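Local coordinates for cell envelope-related transcriptional attenuator domain-containing protein (Eubacterium siraeum, PDB 4OBM) that is of uncharacterised function but belongs to the LytR-CpsA-Psr family, many of whose members are thought to attach glycopolymers to the bacterial cell wall, at residues T101-D110 and A145-T153; T37-T45 and V54-A62. All coordinates share one frame; numbering follows the deposited sequence.

Interaction 1 of 2, residues T101-D110 and A145-T153; sequences TKSTLTELFD and AEQMYAYLT
Two aromatic rings, Phe109 from one helix and Tyr149 from the other, organise this contact. Over one face of the Phe109 ring lies CG of Met148, a selenomethionine, 3.7 Å from the ring centroid and 15° off the ring normal. Leu105 CD1 of the ring's own helix takes the opposite face, and Leu152 CD2 meets Phe109 CZ at the edge, 3.8 Å away. Met148, Leu152, Ala145 and Tyr149 make the hole into which Phe109 fits as a knob.

The Tyr149 ring is sandwiched in the same manner. Lys102 CG sits over one face, 3.9 Å from the centroid, in a CH-pi contact, while Thr153 CG2 lies over the other and Leu105 CB reaches the edge. With CG anti to the backbone N (chi1 168°) and an extended chain beyond, Lys102 lays its methylenes across the ring and carries its ammonium group away from the contact. The Thr106 side chain crosses that of Tyr149 at about a right angle, with OG1 3.5 Å from Tyr149 CD1. The same OG1 donates back to Lys102 O, which Thr106 N approaches from the other face of the carbonyl plane.

Where the helices come closest, small Ala145 allows its CB to within 3.4 Å of Thr106 O. A water there accepts from Ala145 N and donates to Asp110 OD1, bridging the first turn of helix 145-152 to the other helix. At an axis separation of 8.7 Å and an angle of 129°, this is a helix pair centred on a single knob-in-hole fit, within the LytR-CpsA-Psr family region.

Interaction 2 of 2, residues T37-T45 and V54-A62; sequences TPDKYMTIT and VLMPYLPNA
Met42, a selenomethionine on strand 40-47, runs over the neighbouring strand 52-58 from root to tip. Its CB and CG pass beside Met56 O, CG at 3.9 Å; SE then settles against Leu55 CD2 at 3.6 Å. A bend at the last torsion (chi3 -76°) turns CE to Pro57 CB, 3.8 Å away, so one flexible, unbranched chain spans three consecutive residues of its partner, Leu55 to Pro57. Leu55 CD2 also packs against Ile44, whose side chain lies alongside and points the same way. Together Met42, Ile44, Leu55 and Pro57 give this face of the hairpin an apolar surface.

The backbones are antiparallel. Thr43 and Met56 form a hydrogen-bonded pair, in which Thr43 N to Met56 O and Met56 N to Thr43 O are both 3.0 Å. Thr45 and Val54 form another, in which Val54 N reaches Thr45 O at 2.7 Å. Pro57 lacks an N-H but occupies a non-hydrogen-bonded position opposite Met42, where none is needed for pairing.

The other face is more polar. Thr43 OG1 touches Met56 CB at 3.3 Å, and one water joins this hydroxyl to Tyr58 OH, while a second joins it to Thr45 OG1 and Val54 O. Thr45 OG1 is also hydrogen-bonded to Ser25 OG of strand 24-30. These waters supply polar partners among largely buried side chains. Near the strand end another water accepts from Tyr41 N and donates to Tyr58 O, and the ring of Pro60 packs against Asp39 O.

In the mixed sheet, strand 24-30 flanks strand 40-47 and strand 228-230 flanks strand 52-58. Helix 164-181 packs on Ile44, Leu55 and Pro57, whereas helix 70-90 receives Tyr41 and Tyr58 on the opposite face.

Interaction 2 is a hairpin within the central sheet, while interaction 1 pairs two helices on one side of it; their centres lie about 16 Å apart. They meet directly where Lys40 CE, at the start of the hairpin's first strand, comes within 3.5 Å of Leu152 O at the end of helix 145-152. Helix 164-181 also connects them, since it receives Met148 and Leu152 as well as Ile44, Leu55 and Pro57. The side chains of Leu105 and Met42 each lie about 4 Å from bound pentaethylene glycol, which probably came from the crystallisation liquor, though such molecules often mark pockets.

Interaction 1 of 2, residues T101-D110 and A145-T153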
loop_
_atom_site.group_PDB
_atom_site.type_symbol
_atom_site.label_atom_id
_atom_site.label_comp_id
_atom_site.label_asym_id
_atom_site.label_seq_id
_atom_site.Cartn_x
_atom_site.Cartn_y
_atom_site.Cartn_z
ATOM N N THR A 101 -5.456 10.465 6.189
ATOM C CA THR A 101 -4.897 11.600 6.915
ATOM C C THR A 101 -4.241 11.020 8.171
ATOM O O THR A 101 -4.407 9.817 8.443
ATOM C CB THR A 101 -5.953 12.645 7.242
ATOM O OG1 THR A 101 -6.857 12.048 8.172
ATOM C CG2 THR A 101 -6.673 13.199 5.982
ATOM N N LYS A 102 -3.558 11.856 8.982
ATOM C CA LYS A 102 -2.980 11.332 10.227
ATOM C C LYS A 102 -4.087 10.679 11.056
ATOM O O LYS A 102 -3.918 9.567 11.558
ATOM C CB LYS A 102 -2.260 12.435 11.030
ATOM C CG LYS A 102 -1.885 12.032 12.446
ATOM C CD LYS A 102 -1.085 13.082 13.126
ATOM C CE LYS A 102 -0.763 12.674 14.550
ATOM N NZ LYS A 102 0.202 13.616 15.177
ATOM N N SER A 103 -5.240 11.365 11.118
ATOM C CA SER A 103 -6.427 10.977 11.861
ATOM C C SER A 103 -7.073 9.665 11.342
ATOM O O SER A 103 -7.318 8.764 12.145
ATOM C CB SER A 103 -7.444 12.116 11.827
ATOM O OG SER A 103 -8.592 11.804 12.595
ATOM N N THR A 104 -7.361 9.566 10.025
ATOM C CA THR A 104 -8.054 8.389 9.487
ATOM C C THR A 104 -7.149 7.132 9.474
ATOM O O THR A 104 -7.645 6.052 9.811
ATOM C CB THR A 104 -8.734 8.662 8.131
ATOM O OG1 THR A 104 -7.769 8.875 7.108
ATOM C CG2 THR A 104 -9.711 9.830 8.194
ATOM N N LEU A 105 -5.844 7.265 9.159
ATOM C CA LEU A 105 -4.909 6.130 9.187
ATOM C C LEU A 105 -4.728 5.575 10.633
ATOM O O LEU A 105 -4.668 4.361 10.811
ATOM C CB LEU A 105 -3.531 6.508 8.586
ATOM C CG LEU A 105 -2.566 5.323 8.293
ATOM C CD1 LEU A 105 -3.297 4.098 7.642
ATOM C CD2 LEU A 105 -1.391 5.757 7.437
ATOM N N THR A 106 -4.641 6.463 11.648
ATOM C CA THR A 106 -4.472 6.063 13.048
ATOM C C THR A 106 -5.736 5.330 13.511
ATOM O O THR A 106 -5.643 4.304 14.197
ATOM C CB THR A 106 -4.153 7.291 13.916
ATOM O OG1 THR A 106 -3.036 7.986 13.344
ATOM C CG2 THR A 106 -3.869 6.932 15.371
ATOM N N GLU A 107 -6.912 5.842 13.090
ATOM C CA GLU A 107 -8.193 5.244 13.388
ATOM C C GLU A 107 -8.304 3.866 12.734
ATOM O O GLU A 107 -8.757 2.937 13.406
ATOM C CB GLU A 107 -9.346 6.145 12.977
ATOM C CG GLU A 107 -10.461 6.037 14.000
ATOM C CD GLU A 107 -11.834 6.527 13.599
ATOM O OE1 GLU A 107 -11.931 7.616 12.985
ATOM O OE2 GLU A 107 -12.821 5.837 13.947
ATOM N N LEU A 108 -7.825 3.701 11.481
ATOM C CA LEU A 108 -7.818 2.387 10.817
ATOM C C LEU A 108 -7.016 1.392 11.656
ATOM O O LEU A 108 -7.557 0.355 11.998
ATOM C CB LEU A 108 -7.277 2.451 9.374
ATOM C CG LEU A 108 -7.059 1.104 8.629
ATOM C CD1 LEU A 108 -8.358 0.518 8.129
ATOM C CD2 LEU A 108 -6.176 1.292 7.448
ATOM N N PHE A 109 -5.765 1.732 12.037
ATOM C CA PHE A 109 -4.886 0.881 12.850
ATOM C C PHE A 109 -5.509 0.535 14.212
ATOM O O PHE A 109 -5.340 -0.577 14.693
ATOM C CB PHE A 109 -3.529 1.581 13.109
ATOM C CG PHE A 109 -2.582 1.878 11.965
ATOM C CD1 PHE A 109 -2.387 0.956 10.943
ATOM C CD2 PHE A 109 -1.796 3.025 11.976
ATOM C CE1 PHE A 109 -1.488 1.218 9.909
ATOM C CE2 PHE A 109 -0.874 3.273 10.958
ATOM C CZ PHE A 109 -0.727 2.371 9.930
ATOM N N ASP A 110 -6.160 1.522 14.856
ATOM C CA ASP A 110 -6.786 1.401 16.180
ATOM C C ASP A 110 -7.983 0.435 16.143
ATOM O O ASP A 110 -8.251 -0.287 17.096
ATOM C CB ASP A 110 -7.249 2.793 16.654
ATOM C CG ASP A 110 -7.742 2.804 18.083
ATOM O OD1 ASP A 110 -6.896 2.795 18.999
ATOM O OD2 ASP A 110 -8.969 2.783 18.282
ATOM N N ALA A 145 -1.891 2.070 17.777
ATOM C CA ALA A 145 -2.216 2.956 16.652
ATOM C C ALA A 145 -1.291 4.170 16.537
ATOM O O ALA A 145 -0.666 4.337 15.485
ATOM C CB ALA A 145 -3.652 3.424 16.759
ATOM N N GLU A 146 -1.211 5.009 17.602
ATOM C CA GLU A 146 -0.402 6.231 17.613
ATOM C C GLU A 146 1.114 5.952 17.526
ATOM O O GLU A 146 1.827 6.731 16.902
ATOM C CB GLU A 146 -0.707 7.085 18.856
ATOM C CG GLU A 146 -2.076 7.742 18.808
ATOM C CD GLU A 146 -2.460 8.545 20.034
ATOM O OE1 GLU A 146 -1.680 9.437 20.440
ATOM O OE2 GLU A 146 -3.565 8.305 20.569
ATOM N N GLN A 147 1.592 4.851 18.133
ATOM C CA GLN A 147 3.010 4.449 18.113
ATOM C C GLN A 147 3.373 3.998 16.728
ATOM O O GLN A 147 4.455 4.325 16.236
ATOM C CB GLN A 147 3.279 3.313 19.112
ATOM C CG GLN A 147 2.971 3.664 20.559
ATOM C CD GLN A 147 3.229 2.514 21.502
ATOM O OE1 GLN A 147 2.959 1.337 21.206
ATOM N NE2 GLN A 147 3.683 2.850 22.700
HETATM N N MSE A 148 2.429 3.233 16.113
HETATM C CA MSE A 148 2.540 2.689 14.776
HETATM C C MSE A 148 2.645 3.826 13.752
HETATM O O MSE A 148 3.525 3.781 12.892
HETATM C CB MSE A 148 1.309 1.816 14.527
HETATM C CG MSE A 148 1.230 1.251 13.166
HETATM SE SE MSE A 148 2.293 -0.311 13.031
HETATM C CE MSE A 148 1.388 -0.965 11.543
ATOM N N TYR A 149 1.758 4.849 13.865
ATOM C CA TYR A 149 1.713 6.029 12.991
ATOM C C TYR A 149 3.042 6.834 13.091
ATOM O O TYR A 149 3.644 7.113 12.055
ATOM C CB TYR A 149 0.489 6.934 13.308
ATOM C CG TYR A 149 0.337 8.051 12.300
ATOM C CD1 TYR A 149 -0.364 7.853 11.114
ATOM C CD2 TYR A 149 1.000 9.267 12.469
ATOM C CE1 TYR A 149 -0.413 8.839 10.129
ATOM C CE2 TYR A 149 0.975 10.248 11.484
ATOM C CZ TYR A 149 0.270 10.027 10.313
ATOM O OH TYR A 149 0.194 11.009 9.359
ATOM N N ALA A 150 3.493 7.181 14.322
ATOM C CA ALA A 150 4.734 7.938 14.580
ATOM C C ALA A 150 5.982 7.235 14.004
ATOM O O ALA A 150 6.828 7.890 13.389
ATOM C CB ALA A 150 4.909 8.175 16.070
ATOM N N TYR A 151 6.073 5.909 14.167
ATOM C CA TYR A 151 7.176 5.099 13.617
ATOM C C TYR A 151 7.197 5.169 12.082
ATOM O O TYR A 151 8.241 5.371 11.483
ATOM C CB TYR A 151 7.052 3.617 14.090
ATOM C CG TYR A 151 8.212 2.691 13.738
ATOM C CD1 TYR A 151 9.519 3.170 13.662
ATOM C CD2 TYR A 151 8.007 1.324 13.556
ATOM C CE1 TYR A 151 10.587 2.321 13.370
ATOM C CE2 TYR A 151 9.071 0.463 13.273
ATOM C CZ TYR A 151 10.359 0.969 13.173
ATOM O OH TYR A 151 11.415 0.141 12.883
ATOM N N LEU A 152 6.034 5.015 11.468
ATOM C CA LEU A 152 5.822 4.961 10.033
ATOM C C LEU A 152 6.108 6.291 9.308
ATOM O O LEU A 152 6.480 6.272 8.124
ATOM C CB LEU A 152 4.364 4.542 9.806
ATOM C CG LEU A 152 4.008 3.874 8.477
ATOM C CD1 LEU A 152 4.695 2.521 8.324
ATOM C CD2 LEU A 152 2.484 3.727 8.337
ATOM N N THR A 153 5.905 7.427 10.010
ATOM C CA THR A 153 6.012 8.759 9.451
ATOM C C THR A 153 7.228 9.589 9.951
ATOM O O THR A 153 7.224 10.809 9.747
ATOM C CB THR A 153 4.706 9.539 9.711
ATOM O OG1 THR A 153 4.521 9.695 11.110
ATOM C CG2 THR A 153 3.494 8.859 9.106
HETATM O O HOH W 1 -4.519 1.580 19.402
#

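Interaction 2 of 2, residues T37-T45 and V54-A62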
loop_
_atom_site.group_PDB
_atom_site.type_symbol
_atom_site.label_atom_id
_atom_site.label_comp_id
_atom_site.label_asym_id
_atom_site.label_seq_id
_atom_site.Cartn_x
_atom_site.Cartn_y
_atom_site.Cartn_z
ATOM N N THR A 37 -1.129 18.209 0.831
ATOM C CA THR A 37 -0.798 17.274 -0.231
ATOM C C THR A 37 -0.228 16.025 0.387
ATOM O O THR A 37 0.613 16.151 1.285
ATOM C CB THR A 37 0.250 17.922 -1.165
ATOM O OG1 THR A 37 -0.043 19.307 -1.337
ATOM C CG2 THR A 37 0.385 17.204 -2.498
ATOM N N PRO A 38 -0.602 14.813 -0.077
ATOM C CA PRO A 38 0.004 13.595 0.496
ATOM C C PRO A 38 1.543 13.568 0.396
ATOM O O PRO A 38 2.122 14.049 -0.592
ATOM C CB PRO A 38 -0.617 12.468 -0.334
ATOM C CG PRO A 38 -1.877 13.018 -0.833
ATOM C CD PRO A 38 -1.603 14.467 -1.109
ATOM N N ASP A 39 2.186 13.029 1.449
ATOM C CA ASP A 39 3.640 12.852 1.544
ATOM C C ASP A 39 4.060 11.416 1.257
ATOM O O ASP A 39 5.230 11.182 0.965
ATOM C CB ASP A 39 4.156 13.243 2.941
ATOM C CG ASP A 39 4.580 14.685 3.059
ATOM O OD1 ASP A 39 5.452 15.117 2.257
ATOM O OD2 ASP A 39 4.054 15.385 3.956
ATOM N N LYS A 40 3.142 10.447 1.414
ATOM C CA LYS A 40 3.477 9.026 1.203
ATOM C C LYS A 40 2.589 8.414 0.162
ATOM O O LYS A 40 1.433 8.812 0.013
ATOM C CB LYS A 40 3.449 8.229 2.508
ATOM C CG LYS A 40 4.680 8.551 3.334
ATOM C CD LYS A 40 4.704 7.869 4.667
ATOM C CE LYS A 40 5.706 8.533 5.585
ATOM N NZ LYS A 40 7.101 8.480 5.059
ATOM N N TYR A 41 3.173 7.528 -0.641
ATOM C CA TYR A 41 2.509 6.914 -1.796
ATOM C C TYR A 41 2.866 5.452 -1.854
ATOM O O TYR A 41 4.027 5.098 -1.713
ATOM C CB TYR A 41 2.917 7.633 -3.107
ATOM C CG TYR A 41 2.567 9.105 -3.125
ATOM C CD1 TYR A 41 3.434 10.056 -2.594
ATOM C CD2 TYR A 41 1.342 9.543 -3.618
ATOM C CE1 TYR A 41 3.084 11.404 -2.534
ATOM C CE2 TYR A 41 0.991 10.894 -3.589
ATOM C CZ TYR A 41 1.870 11.821 -3.048
ATOM O OH TYR A 41 1.527 13.145 -2.990
HETATM N N MSE A 42 1.840 4.595 -1.941
HETATM C CA MSE A 42 2.004 3.145 -1.968
HETATM C C MSE A 42 0.859 2.514 -2.716
HETATM O O MSE A 42 -0.292 2.849 -2.460
HETATM C CB MSE A 42 2.081 2.579 -0.526
HETATM C CG MSE A 42 2.311 1.048 -0.458
HETATM SE SE MSE A 42 2.368 0.349 1.350
HETATM C CE MSE A 42 4.079 0.951 1.781
ATOM N N THR A 43 1.172 1.628 -3.665
ATOM C CA THR A 43 0.151 0.839 -4.353
ATOM C C THR A 43 0.043 -0.512 -3.630
ATOM O O THR A 43 0.994 -0.948 -2.976
ATOM C CB THR A 43 0.427 0.668 -5.849
ATOM O OG1 THR A 43 1.698 0.063 -6.017
ATOM C CG2 THR A 43 0.325 1.993 -6.648
ATOM N N ILE A 44 -1.142 -1.122 -3.679
ATOM C CA ILE A 44 -1.414 -2.440 -3.127
ATOM C C ILE A 44 -2.093 -3.194 -4.239
ATOM O O ILE A 44 -3.144 -2.767 -4.717
ATOM C CB ILE A 44 -2.167 -2.464 -1.765
ATOM C CG1 ILE A 44 -2.298 -3.907 -1.222
ATOM C CG2 ILE A 44 -3.495 -1.675 -1.765
ATOM C CD1 ILE A 44 -2.724 -4.030 0.222
ATOM N N THR A 45 -1.438 -4.255 -4.715
ATOM C CA THR A 45 -1.923 -5.094 -5.809
ATOM C C THR A 45 -2.220 -6.490 -5.297
ATOM O O THR A 45 -1.311 -7.203 -4.851
ATOM C CB THR A 45 -0.904 -5.146 -6.965
ATOM O OG1 THR A 45 -0.640 -3.823 -7.421
ATOM C CG2 THR A 45 -1.381 -6.014 -8.148
ATOM N N VAL A 54 0.716 -7.322 -3.105
ATOM C CA VAL A 54 2.043 -6.759 -3.416
ATOM C C VAL A 54 2.018 -5.259 -3.136
ATOM O O VAL A 54 1.198 -4.532 -3.708
ATOM C CB VAL A 54 2.496 -7.065 -4.870
ATOM C CG1 VAL A 54 3.910 -6.540 -5.141
ATOM C CG2 VAL A 54 2.416 -8.561 -5.167
ATOM N N LEU A 55 2.912 -4.795 -2.274
ATOM C CA LEU A 55 2.991 -3.365 -1.974
ATOM C C LEU A 55 4.144 -2.745 -2.725
ATOM O O LEU A 55 5.192 -3.362 -2.827
ATOM C CB LEU A 55 3.148 -3.089 -0.466
ATOM C CG LEU A 55 2.122 -3.715 0.489
ATOM C CD1 LEU A 55 2.731 -3.921 1.865
ATOM C CD2 LEU A 55 0.878 -2.848 0.596
HETATM N N MSE A 56 3.952 -1.534 -3.261
HETATM C CA MSE A 56 4.994 -0.777 -3.963
HETATM C C MSE A 56 5.002 0.642 -3.478
HETATM O O MSE A 56 4.151 1.411 -3.916
HETATM C CB MSE A 56 4.832 -0.801 -5.495
HETATM C CG MSE A 56 5.447 -2.014 -6.078
HETATM SE SE MSE A 56 5.336 -2.070 -7.971
HETATM C CE MSE A 56 6.496 -0.734 -8.454
ATOM N N PRO A 57 5.962 1.022 -2.617
ATOM C CA PRO A 57 6.004 2.406 -2.151
ATOM C C PRO A 57 6.843 3.276 -3.100
ATOM O O PRO A 57 7.663 2.777 -3.864
ATOM C CB PRO A 57 6.638 2.277 -0.759
ATOM C CG PRO A 57 7.568 1.112 -0.900
ATOM C CD PRO A 57 7.072 0.230 -2.028
ATOM N N TYR A 58 6.608 4.574 -3.060
ATOM C CA TYR A 58 7.272 5.569 -3.903
ATOM C C TYR A 58 7.578 6.785 -3.075
ATOM O O TYR A 58 6.719 7.192 -2.293
ATOM C CB TYR A 58 6.342 5.982 -5.072
ATOM C CG TYR A 58 6.051 4.876 -6.055
ATOM C CD1 TYR A 58 4.975 4.015 -5.867
ATOM C CD2 TYR A 58 6.802 4.738 -7.219
ATOM C CE1 TYR A 58 4.726 2.968 -6.751
ATOM C CE2 TYR A 58 6.528 3.727 -8.137
ATOM C CZ TYR A 58 5.499 2.833 -7.889
ATOM O OH TYR A 58 5.181 1.888 -8.829
ATOM N N LEU A 59 8.765 7.407 -3.274
ATOM C CA LEU A 59 9.136 8.628 -2.553
ATOM C C LEU A 59 8.288 9.774 -3.059
ATOM O O LEU A 59 7.917 9.747 -4.232
ATOM C CB LEU A 59 10.633 8.959 -2.714
ATOM C CG LEU A 59 11.648 8.163 -1.884
ATOM C CD1 LEU A 59 13.071 8.480 -2.364
ATOM C CD2 LEU A 59 11.517 8.455 -0.391
ATOM N N PRO A 60 7.930 10.778 -2.226
ATOM C CA PRO A 60 7.122 11.896 -2.742
ATOM C C PRO A 60 7.798 12.673 -3.876
ATOM O O PRO A 60 7.107 13.201 -4.775
ATOM C CB PRO A 60 6.926 12.793 -1.517
ATOM C CG PRO A 60 8.001 12.408 -0.588
ATOM C CD PRO A 60 8.253 10.964 -0.796
ATOM N N ASN A 61 9.145 12.714 -3.860
ATOM C CA ASN A 61 9.924 13.419 -4.867
ATOM C C ASN A 61 10.308 12.471 -6.004
ATOM O O ASN A 61 11.202 12.785 -6.793
ATOM C CB ASN A 61 11.157 14.093 -4.249
ATOM C CG ASN A 61 12.118 13.135 -3.570
ATOM O OD1 ASN A 61 11.743 12.054 -3.064
ATOM N ND2 ASN A 61 13.370 13.534 -3.500
ATOM N N ALA A 62 9.606 11.338 -6.126
ATOM C CA ALA A 62 9.903 10.410 -7.218
ATOM C C ALA A 62 9.387 10.952 -8.558
ATOM O O ALA A 62 8.244 11.411 -8.637
ATOM C CB ALA A 62 9.302 9.044 -6.938
HETATM O O HOH W 2 6.104 7.235 0.237
HETATM O O HOH W 3 2.994 0.381 -8.529
HETATM O O HOH W 4 1.323 -2.829 -5.854
#